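Side-chain contacts in neutral ceramidase (Pseudomonas aeruginosa, PDB 2ZWS), which hydrolyses the N-acyl linkage of ceramides to release sphingosine and a fatty acid, and also catalyses the reverse synthesis: residues V46-E49 / R54-V57; K79-G84 / S133-Q138; Q402-G407 / A426-A431. All coordinates share one frame; numbering follows the deposited sequence.

Contact 1: V46-E49 / R54-V57; sequences VIEE and RRLV
Arg55 reaches across to Glu48 on one face of the antiparallel hairpin formed by strands 41-49 and 55-61. CB of Arg55 lies beside the backbone of Ile47, 4.0 Å from Ile47 O. Beyond it the aliphatic part runs against Val46: CG and CD of Arg55 are each 3.7 Å from Val46 CG1. A bend at chi3 (-61°) then turns the chain alongside Glu48, with both side chains pointing the same way. The guanidinium arrives side-on, so that NE and NH2 of Arg55 both donate to Glu48 OE2, each at 2.7 Å. The oxygen sits almost in the guanidinium plane, yet the two flat groups are turned 51° against each other: NE meets OE2 on its anti side, while NH2 comes in from above the carboxylate plane. The last nitrogen, NH1, is bonded to the hydroxyl of Tyr86.

The strands themselves are joined by backbone bonds. Ile47 and Leu56 form a hydrogen-bonded pair, linked by Ile47 N to Leu56 O (2.8 Å) and Leu56 N to Ile47 O (2.9 Å), and Glu49 N reaches Arg54 O at 3.0 Å near the turn. The non-hydrogen-bonded pairs Val46-Val57 and Glu48-Arg55 place all four side chains on one face, where Val46, Arg55 and Val57 touch helix 120-138, whereas Ile47 and Leu56 point to the other face and meet Leu295. Val46 CG2 touches Val57 CG2, continuing the apolar part of the helix-covered side.

Glu48 OE1 is engaged by Arg6 of the adjoining strand 5-13. With an arginine on either oxygen, the buried carboxylate is probably kept ionised, and its two salt bridges link side chains of three neighbouring strands.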
loop_
_atom_site.group_PDB
_atom_site.type_symbol
_atom_site.label_atom_id
_atom_site.label_comp_id
_atom_site.label_asym_id
_atom_site.label_seq_id
_atom_site.Cartn_x
_atom_site.Cartn_y
_atom_site.Cartn_z
ATOM N N VAL A 46 10.329 7.267 -12.106
ATOM C CA VAL A 46 11.767 7.499 -12.232
ATOM C C VAL A 46 11.965 8.945 -12.621
ATOM O O VAL A 46 11.301 9.406 -13.557
ATOM C CB VAL A 46 12.384 6.586 -13.357
ATOM C CG1 VAL A 46 13.844 6.909 -13.540
ATOM C CG2 VAL A 46 12.238 5.131 -12.976
ATOM N N ILE A 47 12.856 9.653 -11.923
ATOM C CA ILE A 47 13.136 11.050 -12.255
ATOM C C ILE A 47 14.623 11.221 -12.451
ATOM O O ILE A 47 15.413 10.750 -11.644
ATOM C CB ILE A 47 12.679 12.009 -11.124
ATOM C CG1 ILE A 47 11.209 11.763 -10.764
ATOM C CG2 ILE A 47 12.914 13.481 -11.525
ATOM C CD1 ILE A 47 10.801 12.460 -9.475
ATOM N N GLU A 48 15.011 11.896 -13.520
ATOM C CA GLU A 48 16.427 12.132 -13.786
ATOM C C GLU A 48 16.652 13.600 -14.032
ATOM O O GLU A 48 15.847 14.265 -14.687
ATOM C CB GLU A 48 16.883 11.445 -15.063
ATOM C CG GLU A 48 16.759 9.977 -15.136
ATOM C CD GLU A 48 17.703 9.396 -16.188
ATOM O OE1 GLU A 48 17.816 9.954 -17.320
ATOM O OE2 GLU A 48 18.331 8.366 -15.884
ATOM N N GLU A 49 17.764 14.104 -13.526
ATOM C CA GLU A 49 18.107 15.490 -13.756
ATOM C C GLU A 49 18.794 15.510 -15.112
ATOM O O GLU A 49 19.707 14.735 -15.357
ATOM C CB GLU A 49 19.041 15.967 -12.641
ATOM C CG GLU A 49 18.949 17.448 -12.327
ATOM C CD GLU A 49 20.053 17.902 -11.389
ATOM O OE1 GLU A 49 20.539 17.091 -10.530
ATOM O OE2 GLU A 49 20.438 19.088 -11.518
ATOM N N ARG A 54 22.201 11.209 -12.147
ATOM C CA ARG A 54 21.371 11.627 -11.045
ATOM C C ARG A 54 19.928 11.226 -11.374
ATOM O O ARG A 54 19.142 11.927 -12.040
ATOM C CB ARG A 54 21.569 13.047 -10.555
ATOM C CG ARG A 54 22.889 13.214 -9.803
ATOM C CD ARG A 54 22.684 13.756 -8.386
ATOM N NE ARG A 54 23.909 13.605 -7.610
ATOM C CZ ARG A 54 24.051 12.842 -6.525
ATOM N NH1 ARG A 54 23.028 12.154 -6.024
ATOM N NH2 ARG A 54 25.231 12.784 -5.915
ATOM N N ARG A 55 19.648 10.009 -10.945
ATOM C CA ARG A 55 18.346 9.424 -11.066
ATOM C C ARG A 55 17.841 9.037 -9.664
ATOM O O ARG A 55 18.611 8.548 -8.836
ATOM C CB ARG A 55 18.428 8.183 -11.951
ATOM C CG ARG A 55 17.190 7.334 -11.972
ATOM C CD ARG A 55 17.410 6.047 -12.792
ATOM N NE ARG A 55 17.741 6.319 -14.196
ATOM C CZ ARG A 55 17.684 5.410 -15.169
ATOM N NH1 ARG A 55 17.303 4.162 -14.917
ATOM N NH2 ARG A 55 18.014 5.757 -16.400
ATOM N N LEU A 56 16.546 9.262 -9.449
ATOM C CA LEU A 56 15.810 8.767 -8.306
ATOM C C LEU A 56 14.657 7.918 -8.808
ATOM O O LEU A 56 14.143 8.152 -9.902
ATOM C CB LEU A 56 15.225 9.948 -7.519
ATOM C CG LEU A 56 16.239 10.954 -6.942
ATOM C CD1 LEU A 56 15.462 12.110 -6.360
ATOM C CD2 LEU A 56 17.132 10.338 -5.890
ATOM N N VAL A 57 14.237 6.950 -8.002
ATOM C CA VAL A 57 12.968 6.277 -8.286
ATOM C C VAL A 57 12.132 6.170 -7.000
ATOM O O VAL A 57 12.623 5.775 -5.926
ATOM C CB VAL A 57 13.160 4.911 -9.034
ATOM C CG1 VAL A 57 13.990 3.925 -8.219
ATOM C CG2 VAL A 57 11.808 4.319 -9.435
#

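Contact 2: K79-G84 / S133-Q138; sequences KAKYPG and SIERAQ
Lys81 turns CG anti to its own nitrogen (chi1 -158°) and stays extended to the amine, while Tyr82 sets its CG anti to the carbonyl carbon, beside the backbone nitrogen (chi1 -54°); both side chains thereby converge on Glu135. The meeting point is a single oxygen. Lys81 NZ donates to Glu135 OE2 at 2.7 Å in a salt bridge, on the syn side of the carboxylate, and Tyr82 OH donates to Glu135 OE2 at 3.0 Å from well above the carboxylate plane. The two donors approach from the same face of that plane. OE2 lies at the edge of the tyrosine ring, near its plane, with ring and carboxylate nearly perpendicular.

Tyr82 is the first residue to leave helical geometry after helix 68-81, the connecting helix of a beta-alpha-beta crossover between the parallel neighbours strand 55-61 and strand 91-95. The contact therefore fastens the end of this helix to the last turn of helix 120-138.

Gln138 packs on the ring. Its carbonyl oxygen stands over one face, with Gln138 OE1 3.3 Å from Tyr82 CZ and the amide plane upright on the ring at 89°. Lys81 CG lies 3.6 Å above the opposite face, toward the rim, so the ring has a neighbour on each face. A weak hydrogen bond from Gln138 NE2 to the hydroxyl of Tyr86 accompanies this orientation of the amide.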
loop_
_atom_site.group_PDB
_atom_site.type_symbol
_atom_site.label_atom_id
_atom_site.label_comp_id
_atom_site.label_asym_id
_atom_site.label_seq_id
_atom_site.Cartn_x
_atom_site.Cartn_y
_atom_site.Cartn_z
ATOM N N LYS A 79 20.105 -4.441 -8.025
ATOM C CA LYS A 79 21.573 -4.436 -8.112
ATOM C C LYS A 79 22.082 -5.539 -9.018
ATOM O O LYS A 79 23.096 -5.350 -9.710
ATOM C CB LYS A 79 22.195 -4.548 -6.727
ATOM C CG LYS A 79 22.023 -3.312 -5.865
ATOM C CD LYS A 79 22.509 -3.591 -4.440
ATOM C CE LYS A 79 22.184 -2.451 -3.495
ATOM N NZ LYS A 79 22.584 -2.775 -2.085
ATOM N N ALA A 80 21.386 -6.671 -9.031
ATOM C CA ALA A 80 21.740 -7.804 -9.889
ATOM C C ALA A 80 21.503 -7.492 -11.363
ATOM O O ALA A 80 22.311 -7.866 -12.216
ATOM C CB ALA A 80 20.954 -9.042 -9.491
ATOM N N LYS A 81 20.405 -6.801 -11.662
ATOM C CA LYS A 81 19.989 -6.640 -13.047
ATOM C C LYS A 81 20.496 -5.329 -13.653
ATOM O O LYS A 81 20.761 -5.258 -14.876
ATOM C CB LYS A 81 18.478 -6.790 -13.177
ATOM C CG LYS A 81 18.018 -7.157 -14.582
ATOM C CD LYS A 81 16.649 -7.782 -14.566
ATOM C CE LYS A 81 16.078 -7.835 -15.972
ATOM N NZ LYS A 81 14.684 -8.345 -15.985
ATOM N N TYR A 82 20.666 -4.317 -12.802
ATOM C CA TYR A 82 21.034 -2.957 -13.234
ATOM C C TYR A 82 22.188 -2.389 -12.414
ATOM O O TYR A 82 22.027 -1.385 -11.732
ATOM C CB TYR A 82 19.791 -2.031 -13.219
ATOM C CG TYR A 82 18.676 -2.641 -14.034
ATOM C CD1 TYR A 82 17.572 -3.234 -13.412
ATOM C CD2 TYR A 82 18.763 -2.701 -15.428
ATOM C CE1 TYR A 82 16.570 -3.848 -14.168
ATOM C CE2 TYR A 82 17.770 -3.306 -16.192
ATOM C CZ TYR A 82 16.677 -3.873 -15.559
ATOM O OH TYR A 82 15.699 -4.477 -16.316
ATOM N N PRO A 83 23.375 -3.037 -12.491
ATOM C CA PRO A 83 24.436 -2.654 -11.558
ATOM C C PRO A 83 24.865 -1.216 -11.739
ATOM O O PRO A 83 25.028 -0.764 -12.880
ATOM C CB PRO A 83 25.596 -3.604 -11.904
ATOM C CG PRO A 83 25.269 -4.179 -13.230
ATOM C CD PRO A 83 23.781 -4.135 -13.391
ATOM N N GLY A 84 25.036 -0.507 -10.627
ATOM C CA GLY A 84 25.472 0.883 -10.659
ATOM C C GLY A 84 24.361 1.891 -10.888
ATOM O O GLY A 84 24.588 3.092 -10.774
ATOM N N SER A 133 7.743 -2.868 -12.173
ATOM C CA SER A 133 7.232 -1.475 -12.332
ATOM C C SER A 133 8.387 -0.504 -12.639
ATOM O O SER A 133 8.241 0.424 -13.460
ATOM C CB SER A 133 6.405 -1.033 -11.112
ATOM O OG SER A 133 7.230 -0.761 -10.009
ATOM N N ILE A 134 9.547 -0.741 -12.019
ATOM C CA ILE A 134 10.724 0.104 -12.229
ATOM C C ILE A 134 11.292 -0.134 -13.606
ATOM O O ILE A 134 11.640 0.819 -14.300
ATOM C CB ILE A 134 11.776 -0.146 -11.121
ATOM C CG1 ILE A 134 11.249 0.295 -9.736
ATOM C CG2 ILE A 134 13.100 0.621 -11.372
ATOM C CD1 ILE A 134 12.086 -0.236 -8.509
ATOM N N GLU A 135 11.336 -1.394 -14.021
ATOM C CA GLU A 135 11.784 -1.745 -15.372
ATOM C C GLU A 135 10.923 -1.062 -16.425
ATOM O O GLU A 135 11.440 -0.535 -17.436
ATOM C CB GLU A 135 11.724 -3.254 -15.534
ATOM C CG GLU A 135 12.769 -3.942 -14.715
ATOM C CD GLU A 135 12.718 -5.455 -14.881
ATOM O OE1 GLU A 135 11.624 -6.011 -15.128
ATOM O OE2 GLU A 135 13.778 -6.084 -14.747
ATOM N N ARG A 136 9.607 -1.069 -16.204
ATOM C CA ARG A 136 8.696 -0.428 -17.134
ATOM C C ARG A 136 8.887 1.078 -17.145
ATOM O O ARG A 136 8.911 1.688 -18.209
ATOM C CB ARG A 136 7.240 -0.786 -16.853
ATOM C CG ARG A 136 6.987 -2.247 -17.106
ATOM C CD ARG A 136 5.609 -2.690 -16.657
ATOM N NE ARG A 136 5.284 -3.996 -17.245
ATOM C CZ ARG A 136 4.142 -4.651 -17.033
ATOM N NH1 ARG A 136 3.218 -4.148 -16.221
ATOM N NH2 ARG A 136 3.930 -5.827 -17.625
ATOM N N ALA A 137 9.028 1.674 -15.966
ATOM C CA ALA A 137 9.247 3.100 -15.862
ATOM C C ALA A 137 10.529 3.546 -16.549
ATOM O O ALA A 137 10.512 4.510 -17.305
ATOM C CB ALA A 137 9.214 3.560 -14.407
ATOM N N GLN A 138 11.634 2.856 -16.288
ATOM C CA GLN A 138 12.896 3.270 -16.876
ATOM C C GLN A 138 12.942 3.075 -18.391
ATOM O O GLN A 138 13.718 3.762 -19.057
ATOM C CB GLN A 138 14.059 2.574 -16.201
ATOM C CG GLN A 138 14.154 1.102 -16.546
ATOM C CD GLN A 138 15.225 0.376 -15.767
ATOM O OE1 GLN A 138 15.556 -0.774 -16.076
ATOM N NE2 GLN A 138 15.777 1.036 -14.757
#

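Contact 3: Q402-G407 / A426-A431; sequences QLELLG and AASEAA
Ser428 and Glu404 meet through their polar ends, Ser428 OG standing 2.8 Å from Glu404 OE1. The hydroxyl lies nearer to this oxygen than to the other, since Glu404 OE2 is 3.5 Å from Ser428 OG. A water molecule bridges the other carboxylate oxygen and the hydroxyl. It donates one hydrogen to Glu404 OE2 at 2.9 Å and the other to Ser428 OG at 2.7 Å, closing a small ring made of the carboxylate, the hydroxyl and the water. Each carboxylate oxygen thus has a polar partner, although both residues are buried. In such surroundings the glutamate may be somewhat easier to protonate than one in bulk water, and the bonds around it would offset part of that tendency.

The direct contact is small and almost entirely polar, because the two backbones stay well apart: Glu404 CA and Ser428 CA are 8.7 Å from each other. An extended glutamate chain, chi2 -178°, bridges that distance. The serine needs less reach; its OG is placed beside the backbone nitrogen (chi1 -61°), within range of the carbonyl oxygen of Val424 as well. That oxygen and Glu404 OE1 are alternative acceptors for the single hydroxyl proton, and which of them takes it is not settled.

In the fold, strand 403-407 runs parallel to its neighbour 435-439, and helix 414-428 lies along the connection between them, a beta-alpha-beta crossover. The contact thus joins the strand to the C-terminal region of the helix that follows it.

Further out, backbone bonds to His435 and Val437 seat Glu404 in the sheet. Helix 471-488 packs against both partners, Leu486 touching Glu404 and Ala483 touching Ser428.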
loop_
_atom_site.group_PDB
_atom_site.type_symbol
_atom_site.label_atom_id
_atom_site.label_comp_id
_atom_site.label_asym_id
_atom_site.label_seq_id
_atom_site.Cartn_x
_atom_site.Cartn_y
_atom_site.Cartn_z
ATOM N N GLN A 402 13.299 22.228 -5.185
ATOM C CA GLN A 402 13.013 22.859 -3.873
ATOM C C GLN A 402 12.157 21.986 -2.955
ATOM O O GLN A 402 11.709 22.445 -1.893
ATOM C CB GLN A 402 12.335 24.225 -4.070
ATOM C CG GLN A 402 10.882 24.147 -4.582
ATOM C CD GLN A 402 10.715 24.275 -6.101
ATOM O OE1 GLN A 402 9.724 24.864 -6.564
ATOM N NE2 GLN A 402 11.622 23.696 -6.867
ATOM N N LEU A 403 11.904 20.746 -3.377
ATOM C CA LEU A 403 11.133 19.786 -2.569
ATOM C C LEU A 403 12.036 18.818 -1.849
ATOM O O LEU A 403 13.049 18.389 -2.391
ATOM C CB LEU A 403 10.244 18.918 -3.452
ATOM C CG LEU A 403 9.361 19.622 -4.456
ATOM C CD1 LEU A 403 8.508 18.564 -5.172
ATOM C CD2 LEU A 403 8.490 20.663 -3.774
ATOM N N GLU A 404 11.654 18.469 -0.627
ATOM C CA GLU A 404 12.271 17.307 0.019
ATOM C C GLU A 404 11.184 16.335 0.377
ATOM O O GLU A 404 10.138 16.731 0.876
ATOM C CB GLU A 404 13.067 17.669 1.266
ATOM C CG GLU A 404 14.469 18.115 0.962
ATOM C CD GLU A 404 15.290 18.437 2.213
ATOM O OE1 GLU A 404 14.710 18.841 3.260
ATOM O OE2 GLU A 404 16.528 18.305 2.127
ATOM N N LEU A 405 11.451 15.064 0.094
ATOM C CA LEU A 405 10.494 13.998 0.307
ATOM C C LEU A 405 11.139 13.054 1.318
ATOM O O LEU A 405 12.239 12.547 1.107
ATOM C CB LEU A 405 10.235 13.301 -1.033
ATOM C CG LEU A 405 9.392 12.030 -1.015
ATOM C CD1 LEU A 405 7.975 12.276 -0.456
ATOM C CD2 LEU A 405 9.326 11.400 -2.394
ATOM N N LEU A 406 10.475 12.853 2.446
ATOM C CA LEU A 406 10.990 11.970 3.482
ATOM C C LEU A 406 10.278 10.640 3.443
ATOM O O LEU A 406 9.049 10.595 3.321
ATOM C CB LEU A 406 10.753 12.562 4.868
ATOM C CG LEU A 406 11.574 13.751 5.395
ATOM C CD1 LEU A 406 11.845 14.842 4.405
ATOM C CD2 LEU A 406 10.894 14.338 6.658
ATOM N N GLY A 407 11.052 9.554 3.547
ATOM C CA GLY A 407 10.460 8.224 3.595
ATOM C C GLY A 407 10.661 7.699 5.014
ATOM O O GLY A 407 11.809 7.482 5.442
ATOM N N ALA A 426 12.966 23.792 8.773
ATOM C CA ALA A 426 13.849 24.789 9.417
ATOM C C ALA A 426 15.317 24.516 9.081
ATOM O O ALA A 426 16.056 25.440 8.751
ATOM C CB ALA A 426 13.603 24.847 10.944
ATOM N N ALA A 427 15.728 23.251 9.133
ATOM C CA ALA A 427 17.102 22.870 8.837
ATOM C C ALA A 427 17.445 23.031 7.358
ATOM O O ALA A 427 18.591 23.325 7.009
ATOM C CB ALA A 427 17.377 21.441 9.302
ATOM N N SER A 428 16.457 22.844 6.488
ATOM C CA SER A 428 16.696 22.861 5.034
ATOM C C SER A 428 16.469 24.179 4.289
ATOM O O SER A 428 16.806 24.284 3.103
ATOM C CB SER A 428 15.855 21.764 4.377
ATOM O OG SER A 428 16.228 20.503 4.890
ATOM N N GLU A 429 15.914 25.176 4.980
ATOM C CA GLU A 429 15.589 26.456 4.355
ATOM C C GLU A 429 16.808 27.055 3.634
ATOM O O GLU A 429 16.714 27.512 2.484
ATOM C CB GLU A 429 15.136 27.424 5.439
ATOM C CG GLU A 429 13.879 28.203 5.131
ATOM C CD GLU A 429 14.059 29.293 4.098
ATOM O OE1 GLU A 429 15.173 29.869 3.999
ATOM O OE2 GLU A 429 13.065 29.596 3.387
ATOM N N ALA A 430 17.952 27.044 4.318
ATOM C CA ALA A 430 19.192 27.587 3.746
ATOM C C ALA A 430 19.679 26.849 2.509
ATOM O O ALA A 430 20.464 27.405 1.718
ATOM C CB ALA A 430 20.300 27.627 4.799
ATOM N N ALA A 431 19.244 25.598 2.337
ATOM C CA ALA A 431 19.586 24.810 1.136
ATOM C C ALA A 431 18.669 25.089 -0.066
ATOM O O ALA A 431 18.873 24.530 -1.157
ATOM C CB ALA A 431 19.591 23.328 1.457
HETATM O O HOH W 1 18.515 19.796 3.623
#

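Overall arrangement
From the N terminus, contact 1 closes the short loop of the hairpin 41-49/55-61. The chain then enters helix 68-81, and contact 2 closes a loop of 48 residues that ends on helix 120-138. Much later contact 3 closes an 18-residue connection. The three loops follow one another in series; none nests or crosses. Contacts 1 and 2 nevertheless touch, Val46 packing on Ala137 and Val57 on Ile134. Contact 3, about 17 Å from contact 1 between centres, lies in a second sheet and on its helix 414-428; Leu56 meets Phe398 and Ile400 of strand 392-400 in that same sheet. The order helix, sheet, sheet, helix thus links all three.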